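Chitosanase (Gynuella sunshinyii YC6258, PDB 6LWU) probably hydrolyses chitosan, as a glycoside hydrolase of family 46, and is seen here with glucosamine units bound in its cleft. Local coordinates at residues L25-A30 and A41-F46; Q58-L63 and N103-Q108; V32-R37 and G85-L90. The protein carries 1 engineered substitution. All coordinates share one frame; numbering follows the deposited sequence.

Contact 1 (L25-A30 and A41-F46). With GCS (2-amino-2-deoxy-beta-D-glucopyranose), chain D; GCS (2-amino-2-deoxy-beta-D-glucopyranose), chain B.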
loop_
_atom_site.group_PDB
_atom_site.type_symbol
_atom_site.label_atom_id
_atom_site.label_comp_id
_atom_site.label_asym_id
_atom_site.label_seq_id
_atom_site.Cartn_x
_atom_site.Cartn_y
_atom_site.Cartn_z
ATOM N N LEU A 25 -5.283 4.155 11.357
ATOM C CA LEU A 25 -3.979 3.883 10.769
ATOM C C LEU A 25 -3.007 3.352 11.817
ATOM O O LEU A 25 -2.896 3.891 12.924
ATOM C CB LEU A 25 -3.417 5.150 10.128
ATOM C CG LEU A 25 -4.185 5.766 8.958
ATOM C CD1 LEU A 25 -3.192 6.376 8.024
ATOM C CD2 LEU A 25 -5.016 4.740 8.222
ATOM N N GLN A 26 -2.287 2.292 11.464
ATOM C CA GLN A 26 -1.414 1.621 12.426
ATOM C C GLN A 26 0.028 2.104 12.259
ATOM O O GLN A 26 0.893 1.425 11.696
ATOM C CB GLN A 26 -1.534 0.112 12.273
ATOM C CG GLN A 26 -2.917 -0.386 12.609
ATOM C CD GLN A 26 -3.284 -0.129 14.049
ATOM O OE1 GLN A 26 -2.683 -0.686 14.968
ATOM N NE2 GLN A 26 -4.269 0.730 14.258
ATOM N N TYR A 27 0.277 3.313 12.770
ATOM C CA TYR A 27 1.626 3.870 12.696
ATOM C C TYR A 27 2.608 3.037 13.518
ATOM O O TYR A 27 3.753 2.828 13.101
ATOM C CB TYR A 27 1.624 5.327 13.165
ATOM C CG TYR A 27 0.998 6.343 12.211
ATOM C CD1 TYR A 27 1.727 6.898 11.163
ATOM C CD2 TYR A 27 -0.311 6.775 12.395
ATOM C CE1 TYR A 27 1.155 7.832 10.304
ATOM C CE2 TYR A 27 -0.895 7.711 11.549
ATOM C CZ TYR A 27 -0.159 8.238 10.501
ATOM O OH TYR A 27 -0.752 9.173 9.658
ATOM N N GLY A 28 2.169 2.526 14.676
ATOM C CA GLY A 28 3.002 1.764 15.593
ATOM C C GLY A 28 3.149 0.286 15.301
ATOM O O GLY A 28 3.858 -0.422 16.021
ATOM N N TYR A 29 2.489 -0.207 14.258
ATOM C CA TYR A 29 2.600 -1.608 13.882
ATOM C C TYR A 29 4.025 -1.940 13.457
ATOM O O TYR A 29 4.671 -1.182 12.728
ATOM C CB TYR A 29 1.609 -1.889 12.759
ATOM C CG TYR A 29 1.687 -3.239 12.099
ATOM C CD1 TYR A 29 2.587 -3.472 11.066
ATOM C CD2 TYR A 29 0.820 -4.268 12.459
ATOM C CE1 TYR A 29 2.654 -4.704 10.432
ATOM C CE2 TYR A 29 0.877 -5.500 11.827
ATOM C CZ TYR A 29 1.797 -5.704 10.810
ATOM O OH TYR A 29 1.890 -6.910 10.160
ATOM N N ALA A 30 4.522 -3.077 13.933
ATOM C CA ALA A 30 5.826 -3.583 13.503
ATOM C C ALA A 30 5.862 -5.080 13.764
ATOM O O ALA A 30 5.760 -5.504 14.920
ATOM C CB ALA A 30 6.969 -2.874 14.233
ATOM N N ALA A 41 6.426 -2.480 8.925
ATOM C CA ALA A 41 6.021 -1.480 9.912
ATOM C C ALA A 41 5.230 -0.323 9.300
ATOM O O ALA A 41 5.388 0.030 8.125
ATOM C CB ALA A 41 7.228 -0.883 10.642
ATOM N N GLY A 42 4.398 0.286 10.141
ATOM C CA GLY A 42 3.807 1.562 9.831
ATOM C C GLY A 42 2.512 1.471 9.059
ATOM O O GLY A 42 1.948 0.401 8.802
ATOM N N ARG A 43 2.053 2.657 8.649
ATOM C CA ARG A 43 0.732 2.786 8.042
ATOM C C ARG A 43 0.668 2.159 6.656
ATOM O O ARG A 43 -0.389 1.662 6.268
ATOM C CB ARG A 43 0.346 4.255 7.972
ATOM C CG ARG A 43 1.409 5.124 7.339
ATOM C CD ARG A 43 0.838 6.498 7.037
ATOM N NE ARG A 43 -0.328 6.399 6.176
ATOM C CZ ARG A 43 -1.028 7.434 5.734
ATOM N NH1 ARG A 43 -0.684 8.658 6.091
ATOM N NH2 ARG A 43 -2.088 7.238 4.946
ATOM N N ALA A 44 1.768 2.185 5.900
ATOM C CA ALA A 44 1.849 1.620 4.558
ATOM C C ALA A 44 2.689 0.353 4.518
ATOM O O ALA A 44 3.023 -0.131 3.423
ATOM C CB ALA A 44 2.440 2.639 3.585
ATOM N N GLY A 45 3.068 -0.175 5.679
ATOM C CA GLY A 45 3.884 -1.373 5.732
ATOM C C GLY A 45 5.271 -1.188 5.148
ATOM O O GLY A 45 5.650 -1.859 4.176
ATOM N N PHE A 46 6.027 -0.252 5.718
ATOM C CA PHE A 46 7.406 -0.079 5.307
ATOM C C PHE A 46 8.197 -1.316 5.710
ATOM O O PHE A 46 7.866 -2.011 6.677
ATOM C CB PHE A 46 7.994 1.194 5.926
ATOM C CG PHE A 46 7.068 2.385 5.853
ATOM C CD1 PHE A 46 6.959 3.121 4.687
ATOM C CD2 PHE A 46 6.302 2.750 6.947
ATOM C CE1 PHE A 46 6.093 4.221 4.607
ATOM C CE2 PHE A 46 5.435 3.844 6.893
ATOM C CZ PHE A 46 5.327 4.584 5.713
HETATM C C1 GCS D . 2.907 -6.692 3.136
HETATM C C2 GCS D . 2.757 -6.708 1.755
HETATM C C3 GCS D . 3.786 -5.946 0.624
HETATM C C4 GCS D . 3.682 -4.485 1.477
HETATM C C5 GCS D . 3.278 -4.285 2.914
HETATM C C6 GCS D . 2.249 -3.347 3.127
HETATM N N2 GCS D . 2.715 -7.847 1.234
HETATM O O1 GCS D . 2.047 -7.393 3.799
HETATM O O3 GCS D . 3.015 -5.974 -0.108
HETATM O O4 GCS D . 4.908 -4.005 1.557
HETATM O O5 GCS D . 2.867 -5.350 3.754
HETATM O O6 GCS D . 0.930 -3.444 2.808
HETATM C C1 GCS B . 5.468 -3.239 0.328
HETATM C C2 GCS B . 6.690 -2.355 0.400
HETATM C C3 GCS B . 7.155 -1.790 -0.899
HETATM C C4 GCS B . 7.543 -2.908 -1.857
HETATM C C5 GCS B . 6.379 -3.887 -1.752
HETATM C C6 GCS B . 6.481 -5.178 -2.501
HETATM N N2 GCS B . 6.426 -1.346 1.333
HETATM O O3 GCS B . 8.255 -1.079 -0.533
HETATM O O4 GCS B . 7.738 -2.509 -3.213
HETATM O O5 GCS B . 5.869 -4.407 -0.564
HETATM O O6 GCS B . 7.746 -5.630 -2.902
#
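The turn between strands 39-41 and 46-47 of the three-stranded antiparallel sheet packs here on the loop that leads into strand 30-32. Ala30 and Ala41 form an antiparallel non-hydrogen-bonded pair, their CB atoms 4.1 Å apart. Beyond it, Gly42 N donates to Tyr29 O at 3.0 Å, an N-H...O angle of 153° marking a fairly straight bond, and Gly42 CA makes a CA-H...O contact with Tyr27 O. Across the turn, Gly45 and Phe46 both face Ala41 as a G1 beta bulge, and Gly45 O accepts from N2 of the chain B glucosamine at 3.0 Å.

Arg43 provides the side-chain part. Its CG lies between the backbone N and carbonyl carbon (chi1 51°) and the chain bends at chi3, which lays the methylenes alongside Tyr27, with CD 3.5 Å from ring atom CE1. Ring and guanidinium planes stand 76° apart. Leu25 CD1 sits over one face of the guanidinium, off centre and 3.3 Å from Arg43 CZ. Arg43 NH1 forms a salt bridge with Asp111 of helix 104-128, whose OD1 is also hydrogen-bonded to Tyr27 OH. The guanidinium thus has a hydrocarbon group on one face and its charge met at NH1, while this shared carboxylate oxygen, probably stabilised by both partners, ties the two segments to one helix.

Contact 2 (Q58-L63 and N103-Q108); sequences QRYSRL and NPVFRQ
Tyr60 lays one face of its ring against Phe106, whose CD1 sits above the plane, displaced toward the rim and 3.6 Å from Tyr60 CD2. The side chains cross at about a right angle. With centroids 4.9 Å apart and planes at 51°, the rings meet obliquely and form neither a parallel stack nor a T-shaped pair. Phe106 CB adds a CH-pi contact, 4.2 Å from the centroid of the Tyr60 ring and only 17° off its normal, so the CB methylene and the CD1 corner of the ring both lie over that face. Phe106 also meets Trp97 of helix 93-100 edge-to-face.

The Tyr60 ring is carried across the gap by a CG anti to the backbone N, which brings its hydroxyl to the start of helix 104-128. There Asn103 ND2 donates to Tyr60 OH at 2.9 Å, near the ring plane. Asn103 is also the N-cap of that helix: its OD1 accepts from Val105 N at 2.8 Å, the donor lying above the carbonyl plane. Both ends of one amide are therefore used, which fixes its rotation. Val105 CG1 lies at the edge of the Tyr60 ring and touches Leu63 CD1 at 3.9 Å, a more exposed apolar contact one helical turn beyond Tyr60.

The short axes of 58-63 and 104-108 approach to 10.1 Å at 139°, closer to antiparallel than to perpendicular, a separation bridged largely by the aromatic side chains. Tyr60 OH also has a weak hydrogen bond with Arg64 NH1. The chemistry is that of an apolar helix interface with a polar end: the buried tyrosine packs one ring face on Phe106 and an edge on Val105, and its hydroxyl takes a bond from the same amide that caps the facing helix.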
loop_
_atom_site.group_PDB
_atom_site.type_symbol
_atom_site.label_atom_id
_atom_site.label_comp_id
_atom_site.label_asym_id
_atom_site.label_seq_id
_atom_site.Cartn_x
_atom_site.Cartn_y
_atom_site.Cartn_z
ATOM N N GLN A 58 15.827 7.447 8.053
ATOM C CA GLN A 58 16.770 8.477 7.614
ATOM C C GLN A 58 16.149 9.865 7.724
ATOM O O GLN A 58 16.724 10.783 8.324
ATOM C CB GLN A 58 17.218 8.225 6.172
ATOM C CG GLN A 58 18.307 7.168 6.022
ATOM C CD GLN A 58 18.660 6.858 4.559
ATOM O OE1 GLN A 58 17.942 7.238 3.622
ATOM N NE2 GLN A 58 19.768 6.151 4.364
ATOM N N ARG A 59 14.970 10.037 7.140
ATOM C CA ARG A 59 14.326 11.338 7.211
ATOM C C ARG A 59 14.076 11.741 8.659
ATOM O O ARG A 59 14.307 12.896 9.036
ATOM C CB ARG A 59 13.034 11.320 6.395
ATOM C CG ARG A 59 13.311 11.537 4.917
ATOM C CD ARG A 59 12.266 10.911 4.030
ATOM N NE ARG A 59 11.087 11.757 3.932
ATOM C CZ ARG A 59 10.588 12.205 2.786
ATOM N NH1 ARG A 59 11.174 11.887 1.640
ATOM N NH2 ARG A 59 9.502 12.971 2.785
ATOM N N TYR A 60 13.643 10.795 9.493
ATOM C CA TYR A 60 13.397 11.129 10.889
ATOM C C TYR A 60 14.677 11.528 11.595
ATOM O O TYR A 60 14.668 12.427 12.442
ATOM C CB TYR A 60 12.771 9.947 11.604
ATOM C CG TYR A 60 12.366 10.199 13.034
ATOM C CD1 TYR A 60 11.693 11.354 13.399
ATOM C CD2 TYR A 60 12.617 9.251 14.016
ATOM C CE1 TYR A 60 11.298 11.575 14.724
ATOM C CE2 TYR A 60 12.235 9.457 15.334
ATOM C CZ TYR A 60 11.578 10.620 15.684
ATOM O OH TYR A 60 11.196 10.818 16.993
ATOM N N SER A 61 15.779 10.857 11.266
ATOM C CA SER A 61 17.044 11.114 11.936
ATOM C C SER A 61 17.573 12.462 11.539
ATOM O O SER A 61 18.242 13.146 12.315
ATOM C CB SER A 61 18.035 10.020 11.577
ATOM O OG SER A 61 17.561 8.810 12.129
ATOM N N ARG A 62 17.226 12.912 10.350
ATOM C CA ARG A 62 17.587 14.274 9.904
ATOM C C ARG A 62 16.767 15.276 10.716
ATOM O O ARG A 62 17.304 16.305 11.031
ATOM C CB ARG A 62 17.184 14.470 8.453
ATOM C CG ARG A 62 18.313 14.615 7.455
ATOM C CD ARG A 62 17.934 13.685 6.337
ATOM N NE ARG A 62 17.087 14.237 5.293
ATOM C CZ ARG A 62 15.781 14.461 5.353
ATOM N NH1 ARG A 62 15.145 14.956 4.307
ATOM N NH2 ARG A 62 15.109 14.212 6.454
ATOM N N LEU A 63 15.493 14.999 10.980
ATOM C CA LEU A 63 14.720 15.913 11.813
ATOM C C LEU A 63 15.143 15.864 13.280
ATOM O O LEU A 63 15.007 16.869 13.997
ATOM C CB LEU A 63 13.230 15.595 11.706
ATOM C CG LEU A 63 12.540 15.693 10.347
ATOM C CD1 LEU A 63 11.162 15.055 10.472
ATOM C CD2 LEU A 63 12.414 17.138 9.880
ATOM N N ASN A 103 5.421 9.819 18.744
ATOM C CA ASN A 103 5.795 11.174 18.356
ATOM C C ASN A 103 5.022 11.577 17.108
ATOM O O ASN A 103 5.234 10.976 16.045
ATOM C CB ASN A 103 7.298 11.230 18.090
ATOM C CG ASN A 103 7.798 12.610 17.699
ATOM O OD1 ASN A 103 7.018 13.538 17.513
ATOM N ND2 ASN A 103 9.127 12.745 17.566
ATOM N N PRO A 104 4.150 12.592 17.178
ATOM C CA PRO A 104 3.456 13.082 15.965
ATOM C C PRO A 104 4.388 13.379 14.809
ATOM O O PRO A 104 3.973 13.284 13.644
ATOM C CB PRO A 104 2.772 14.374 16.440
ATOM C CG PRO A 104 2.831 14.349 17.957
ATOM C CD PRO A 104 3.978 13.485 18.339
ATOM N N VAL A 105 5.639 13.749 15.110
ATOM C CA VAL A 105 6.633 14.073 14.086
ATOM C C VAL A 105 7.028 12.821 13.322
ATOM O O VAL A 105 7.187 12.844 12.094
ATOM C CB VAL A 105 7.869 14.755 14.727
ATOM C CG1 VAL A 105 8.963 15.024 13.692
ATOM C CG2 VAL A 105 7.476 16.050 15.442
ATOM N N PHE A 106 7.225 11.715 14.037
ATOM C CA PHE A 106 7.529 10.457 13.367
ATOM C C PHE A 106 6.349 10.010 12.522
ATOM O O PHE A 106 6.517 9.618 11.361
ATOM C CB PHE A 106 7.899 9.386 14.394
ATOM C CG PHE A 106 8.351 8.095 13.782
ATOM C CD1 PHE A 106 9.417 8.074 12.895
ATOM C CD2 PHE A 106 7.711 6.904 14.093
ATOM C CE1 PHE A 106 9.839 6.885 12.324
ATOM C CE2 PHE A 106 8.123 5.709 13.525
ATOM C CZ PHE A 106 9.189 5.700 12.636
ATOM N N ARG A 107 5.139 10.087 13.083
ATOM C CA ARG A 107 3.955 9.768 12.302
ATOM C C ARG A 107 3.902 10.614 11.044
ATOM O O ARG A 107 3.519 10.125 9.974
ATOM C CB ARG A 107 2.701 9.967 13.146
ATOM C CG ARG A 107 2.702 9.145 14.408
ATOM C CD ARG A 107 1.310 8.894 14.904
ATOM N NE ARG A 107 0.704 10.120 15.412
ATOM C CZ ARG A 107 0.828 10.556 16.665
ATOM N NH1 ARG A 107 1.532 9.861 17.544
ATOM N NH2 ARG A 107 0.244 11.680 17.044
ATOM N N GLN A 108 4.325 11.881 11.144
ATOM C CA GLN A 108 4.238 12.784 9.999
ATOM C C GLN A 108 5.205 12.370 8.899
ATOM O O GLN A 108 4.856 12.425 7.706
ATOM C CB GLN A 108 4.509 14.224 10.438
ATOM C CG GLN A 108 4.602 15.210 9.282
ATOM C CD GLN A 108 3.251 15.484 8.639
ATOM O OE1 GLN A 108 2.282 15.845 9.320
ATOM N NE2 GLN A 108 3.183 15.315 7.322
#

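Contact 3 (V32-R37 and G85-L90); sequences VLDDGR and GSIEGL. With GCS (2-amino-2-deoxy-beta-D-glucopyranose), chain B; GCS (2-amino-2-deoxy-beta-D-glucopyranose), chain D.
Two glycines meet backbone to backbone at one end of this contact, with Gly85 CA 3.5 Å from Gly36 O in a CA-H...O contact bent to 126° at the hydrogen. A CB on Gly85 would clash with that oxygen, so the close approach depends on its absence. At the other end Val32 and Ile87 cross at about a right angle: Val32 CG1 touches Ile87 CD1 at 3.6 Å, and the CG2 methyls of both residues meet at 3.8 Å.

Between these ends the 32-37 loop turns toward the sugars. Asp35 OD1 accepts from Arg37 N at 3.1 Å, an Asx turn, while Asp35 OD2 forms a salt bridge with Arg37 NH1 at 3.3 Å, lying in the guanidinium plane. Extended from CG to NE, Arg37 brings one face of its guanidinium up to the chain D glucosamine, whose C3 lies over the centre of that face, 3.7 Å from Arg37 CZ. Arg37 NH1 is also hydrogen-bonded to Thr200 OG1. A leucine in place of Arg37 would probably leave Asp35 without its charged mate and remove the flat cationic group beside the sugar.

The contact lies at the surface. It joins the turn between strands 30-32 and 39-41 to the loop between helices 73-82 and 93-100, while Arg37 and Asp35 reach helix 201-205 and Val32 touches Ile39 of the neighbouring strand.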
loop_
_atom_site.group_PDB
_atom_site.type_symbol
_atom_site.label_atom_id
_atom_site.label_comp_id
_atom_site.label_asym_id
_atom_site.label_seq_id
_atom_site.Cartn_x
_atom_site.Cartn_y
_atom_site.Cartn_z
ATOM N N VAL A 32 7.461 -9.086 12.048
ATOM C CA VAL A 32 8.096 -9.945 11.057
ATOM C C VAL A 32 7.017 -10.872 10.521
ATOM O O VAL A 32 6.203 -11.397 11.291
ATOM C CB VAL A 32 9.265 -10.727 11.676
ATOM C CG1 VAL A 32 9.704 -11.882 10.774
ATOM C CG2 VAL A 32 10.420 -9.785 11.955
ATOM N N LEU A 33 6.969 -11.038 9.204
ATOM C CA LEU A 33 5.828 -11.711 8.601
ATOM C C LEU A 33 6.201 -12.898 7.734
ATOM O O LEU A 33 5.302 -13.532 7.173
ATOM C CB LEU A 33 5.001 -10.730 7.759
ATOM C CG LEU A 33 4.099 -9.735 8.486
ATOM C CD1 LEU A 33 3.176 -9.050 7.485
ATOM C CD2 LEU A 33 3.311 -10.404 9.608
ATOM N N ASP A 34 7.489 -13.213 7.607
ATOM C CA ASP A 34 7.951 -14.343 6.803
ATOM C C ASP A 34 7.428 -14.244 5.375
ATOM O O ASP A 34 6.894 -15.202 4.812
ATOM C CB ASP A 34 7.554 -15.680 7.432
ATOM C CG ASP A 34 8.557 -16.166 8.459
ATOM O OD1 ASP A 34 9.680 -15.609 8.529
ATOM O OD2 ASP A 34 8.213 -17.123 9.189
ATOM N N ASP A 35 7.567 -13.054 4.795
ATOM C CA ASP A 35 7.225 -12.817 3.397
ATOM C C ASP A 35 8.462 -12.459 2.582
ATOM O O ASP A 35 8.340 -11.982 1.446
ATOM C CB ASP A 35 6.160 -11.722 3.278
ATOM C CG ASP A 35 6.580 -10.412 3.951
ATOM O OD1 ASP A 35 7.668 -10.370 4.578
ATOM O OD2 ASP A 35 5.815 -9.430 3.863
ATOM N N GLY A 36 9.652 -12.685 3.138
ATOM C CA GLY A 36 10.876 -12.309 2.467
ATOM C C GLY A 36 11.247 -10.848 2.592
ATOM O O GLY A 36 12.229 -10.418 1.974
ATOM N N ARG A 37 10.501 -10.067 3.374
ATOM C CA ARG A 37 10.687 -8.627 3.421
ATOM C C ARG A 37 11.284 -8.142 4.735
ATOM O O ARG A 37 11.539 -6.944 4.875
ATOM C CB ARG A 37 9.351 -7.917 3.141
ATOM C CG ARG A 37 8.859 -8.126 1.712
ATOM C CD ARG A 37 7.672 -7.233 1.312
ATOM N NE ARG A 37 7.242 -7.544 -0.051
ATOM C CZ ARG A 37 6.310 -8.453 -0.354
ATOM N NH1 ARG A 37 5.682 -9.117 0.614
ATOM N NH2 ARG A 37 5.998 -8.695 -1.622
ATOM N N GLY A 85 15.906 -9.859 3.311
ATOM C CA GLY A 85 14.847 -10.120 4.299
ATOM C C GLY A 85 15.413 -10.594 5.614
ATOM O O GLY A 85 14.662 -11.094 6.422
ATOM N N SER A 86 16.697 -10.353 5.884
ATOM C CA SER A 86 17.318 -10.821 7.157
ATOM C C SER A 86 16.745 -10.131 8.402
ATOM O O SER A 86 17.011 -8.986 8.608
ATOM C CB SER A 86 18.814 -10.741 7.114
ATOM O OG SER A 86 19.355 -11.200 8.325
ATOM N N ILE A 87 16.004 -10.867 9.216
ATOM C CA ILE A 87 15.354 -10.340 10.442
ATOM C C ILE A 87 16.410 -9.893 11.442
ATOM O O ILE A 87 16.053 -9.180 12.366
ATOM C CB ILE A 87 14.555 -11.465 11.121
ATOM C CG1 ILE A 87 13.531 -12.150 10.204
ATOM C CG2 ILE A 87 13.954 -10.980 12.426
ATOM C CD1 ILE A 87 12.929 -13.452 10.735
ATOM N N GLU A 88 17.660 -10.317 11.293
ATOM C CA GLU A 88 18.608 -10.034 12.363
ATOM C C GLU A 88 19.765 -9.157 11.889
ATOM O O GLU A 88 20.133 -9.125 10.708
ATOM C CB GLU A 88 19.156 -11.332 12.984
ATOM N N GLY A 89 20.374 -8.494 12.865
ATOM C CA GLY A 89 21.106 -7.265 12.658
ATOM C C GLY A 89 20.325 -6.200 13.400
ATOM O O GLY A 89 20.889 -5.293 14.020
ATOM N N LEU A 90 19.005 -6.443 13.462
ATOM C CA LEU A 90 17.886 -5.538 13.839
ATOM C C LEU A 90 17.132 -5.895 15.116
ATOM O O LEU A 90 15.968 -5.562 15.164
ATOM C CB LEU A 90 16.861 -5.730 12.713
ATOM C CG LEU A 90 16.681 -4.651 11.659
ATOM C CD1 LEU A 90 17.707 -3.548 11.793
ATOM C CD2 LEU A 90 16.698 -5.247 10.267
HETATM C C1 GCS B . 5.468 -3.239 0.328
HETATM C C2 GCS B . 6.690 -2.355 0.400
HETATM C C3 GCS B . 7.155 -1.790 -0.899
HETATM C C4 GCS B . 7.543 -2.908 -1.857
HETATM C C5 GCS B . 6.379 -3.887 -1.752
HETATM C C6 GCS B . 6.481 -5.178 -2.501
HETATM N N2 GCS B . 6.426 -1.346 1.333
HETATM O O3 GCS B . 8.255 -1.079 -0.533
HETATM O O4 GCS B . 7.738 -2.509 -3.213
HETATM O O5 GCS B . 5.869 -4.407 -0.564
HETATM O O6 GCS B . 7.746 -5.630 -2.902
HETATM C C1 GCS D . 2.907 -6.692 3.136
HETATM C C2 GCS D . 2.757 -6.708 1.755
HETATM C C3 GCS D . 3.786 -5.946 0.624
HETATM C C4 GCS D . 3.682 -4.485 1.477
HETATM C C5 GCS D . 3.278 -4.285 2.914
HETATM C C6 GCS D . 2.249 -3.347 3.127
HETATM N N2 GCS D . 2.715 -7.847 1.234
HETATM O O1 GCS D . 2.047 -7.393 3.799
HETATM O O3 GCS D . 3.015 -5.974 -0.108
HETATM O O4 GCS D . 4.908 -4.005 1.557
HETATM O O5 GCS D . 2.867 -5.350 3.754
HETATM O O6 GCS D . 0.930 -3.444 2.808
#

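Contacts 1 and 3 share the three-stranded sheet: segments 25-30 and 32-37 nearly follow one another, and both contacts touch the chain B and chain D glucosamines, with centres 15 Å apart. Contact 2 joins helices 52-63 and 104-128; its centre is 14 Å from that of contact 1, which it meets through Tyr27 CE1 packed on Arg107 O. Contacts 2 and 3 are 23 Å apart between centres and do not touch. Along the chain contact 1 closes before contact 2 opens, whereas contact 3 crosses both. Helix 104-128 thus backs the sheet turn through Asp111 and pairs with helix 52-63, linking sugar-lining loops to the helical body.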